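Local atomic coordinates of CopN (Chlamydia pneumoniae, PDB entry 4NRH), a protein that probably acts as a type III secretion gatekeeper that, together with its chaperone Scc3, directs the secretion of translocator proteins. Residues 262-267 / 297-302. Numbering follows the deposited sequence.
Sequences VTGVLN and ALDAVN
L298 packs against T263, L266 and N267, and its side chain carries much of this contact between helix 259-272 and the last turn of helix 284-301. Methyl CD2 does most of the touching: it lies 3.6 Å from CB of L266 and 3.8 Å from CG2 of T263; the L298 and T263 side chains cross at about a right angle. CD1 lies beside the amide of N267, in van der Waals contact with OD1 at 3.3 Å. L266 runs past L298 in the opposite direction and ends between two smaller residues, with CD2 4.0 Å from CB of A297 and CD1 4.1 Å from CG2 of V301. The two branches of V301 reach different partners. With CG1 trans to the backbone N (chi1 164°), that methyl lies 3.7 Å from OG1 of T263, while CG2 meets CG1 of V262. The T263 hydroxyl is hydrogen-bonded within its own helix to the carbonyl of V259; the N302 amide approaches it from the opposite direction, beyond bonding distance. N302, the first residue to leave helical geometry, folds its side chain back: ND2 donates to O of L298 at 2.7 Å, with an N-H...O angle of 147°. The backbone N of N302 binds the same oxygen from the other face of the carbonyl, so two donors grip this carbonyl oxygen at the end of the helix. V262 and L266 also touch V251 of helix 244-255, which extends the apolar layer to a third helix. With axes 10.0 Å apart and directions 169° from parallel, the segments form an almost antiparallel helix pair, joined by interdigitating aliphatic side chains within the all-helical third domain of the YopN/LcrE/MxiC family.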
loop_
_atom_site.group_PDB
_atom_site.type_symbol
_atom_site.label_atom_id
_atom_site.label_comp_id
_atom_site.label_asym_id
_atom_site.label_seq_id
_atom_site.Cartn_x
_atom_site.Cartn_y
_atom_site.Cartn_z
ATOM N N VAL A 262 -28.860 8.693 -9.228
ATOM C CA VAL A 262 -27.600 9.297 -9.639
ATOM C C VAL A 262 -26.935 10.012 -8.465
ATOM O O VAL A 262 -25.742 9.833 -8.211
ATOM C CB VAL A 262 -27.806 10.293 -10.797
ATOM C CG1 VAL A 262 -26.525 11.065 -11.077
ATOM C CG2 VAL A 262 -28.275 9.562 -12.043
ATOM N N THR A 263 -27.718 10.820 -7.757
ATOM C CA THR A 263 -27.250 11.526 -6.568
ATOM C C THR A 263 -26.708 10.561 -5.514
ATOM O O THR A 263 -25.658 10.805 -4.918
ATOM C CB THR A 263 -28.377 12.376 -5.945
ATOM O OG1 THR A 263 -28.788 13.384 -6.878
ATOM C CG2 THR A 263 -27.907 13.044 -4.660
ATOM N N GLY A 264 -27.430 9.465 -5.296
ATOM C CA GLY A 264 -27.037 8.469 -4.315
ATOM C C GLY A 264 -25.677 7.859 -4.600
ATOM O O GLY A 264 -24.862 7.687 -3.691
ATOM N N VAL A 265 -25.433 7.531 -5.865
ATOM C CA VAL A 265 -24.157 6.955 -6.276
ATOM C C VAL A 265 -23.032 7.980 -6.151
ATOM O O VAL A 265 -21.933 7.659 -5.694
ATOM C CB VAL A 265 -24.218 6.430 -7.724
ATOM C CG1 VAL A 265 -22.844 5.975 -8.189
ATOM C CG2 VAL A 265 -25.217 5.289 -7.828
ATOM N N LEU A 266 -23.316 9.216 -6.555
ATOM C CA LEU A 266 -22.341 10.299 -6.469
ATOM C C LEU A 266 -21.916 10.548 -5.025
ATOM O O LEU A 266 -20.732 10.722 -4.739
ATOM C CB LEU A 266 -22.907 11.584 -7.075
ATOM C CG LEU A 266 -22.992 11.654 -8.600
ATOM C CD1 LEU A 266 -23.829 12.846 -9.035
ATOM C CD2 LEU A 266 -21.600 11.727 -9.203
ATOM N N ASN A 267 -22.890 10.569 -4.121
ATOM C CA ASN A 267 -22.608 10.720 -2.698
ATOM C C ASN A 267 -21.788 9.546 -2.179
ATOM O O ASN A 267 -20.933 9.705 -1.307
ATOM C CB ASN A 267 -23.906 10.846 -1.901
ATOM C CG ASN A 267 -24.548 12.211 -2.044
ATOM O OD1 ASN A 267 -23.861 13.216 -2.226
ATOM N ND2 ASN A 267 -25.872 12.253 -1.964
ATOM N N ALA A 297 -20.673 17.622 -9.960
ATOM C CA ALA A 297 -21.638 16.739 -10.602
ATOM C C ALA A 297 -22.943 16.687 -9.816
ATOM O O ALA A 297 -24.027 16.697 -10.396
ATOM C CB ALA A 297 -21.056 15.341 -10.757
ATOM N N LEU A 298 -22.828 16.639 -8.492
ATOM C CA LEU A 298 -23.990 16.662 -7.607
ATOM C C LEU A 298 -24.841 17.913 -7.807
ATOM O O LEU A 298 -26.068 17.840 -7.841
ATOM C CB LEU A 298 -23.546 16.567 -6.147
ATOM C CG LEU A 298 -23.207 15.172 -5.625
ATOM C CD1 LEU A 298 -22.444 15.267 -4.316
ATOM C CD2 LEU A 298 -24.478 14.358 -5.446
ATOM N N ASP A 299 -24.179 19.058 -7.935
ATOM C CA ASP A 299 -24.867 20.330 -8.125
ATOM C C ASP A 299 -25.588 20.385 -9.469
ATOM O O ASP A 299 -26.736 20.821 -9.548
ATOM C CB ASP A 299 -23.877 21.491 -8.009
ATOM C CG ASP A 299 -23.308 21.634 -6.610
ATOM O OD1 ASP A 299 -23.984 21.212 -5.646
ATOM O OD2 ASP A 299 -22.187 22.167 -6.473
ATOM N N ALA A 300 -24.903 19.947 -10.521
ATOM C CA ALA A 300 -25.468 19.928 -11.867
ATOM C C ALA A 300 -26.697 19.027 -11.958
ATOM O O ALA A 300 -27.668 19.351 -12.643
ATOM C CB ALA A 300 -24.415 19.485 -12.873
ATOM N N VAL A 301 -26.644 17.895 -11.264
ATOM C CA VAL A 301 -27.712 16.898 -11.311
ATOM C C VAL A 301 -28.991 17.367 -10.613
ATOM O O VAL A 301 -30.096 17.125 -11.102
ATOM C CB VAL A 301 -27.244 15.559 -10.686
ATOM C CG1 VAL A 301 -28.426 14.650 -10.380
ATOM C CG2 VAL A 301 -26.260 14.859 -11.610
ATOM N N ASN A 302 -28.841 18.072 -9.497
ATOM C CA ASN A 302 -29.998 18.464 -8.697
ATOM C C ASN A 302 -30.678 19.736 -9.195
ATOM O O ASN A 302 -30.072 20.553 -9.890
ATOM C CB ASN A 302 -29.589 18.642 -7.234
ATOM C CG ASN A 302 -29.361 17.320 -6.527
ATOM O OD1 ASN A 302 -30.311 16.627 -6.161
ATOM N ND2 ASN A 302 -28.097 16.962 -6.332
#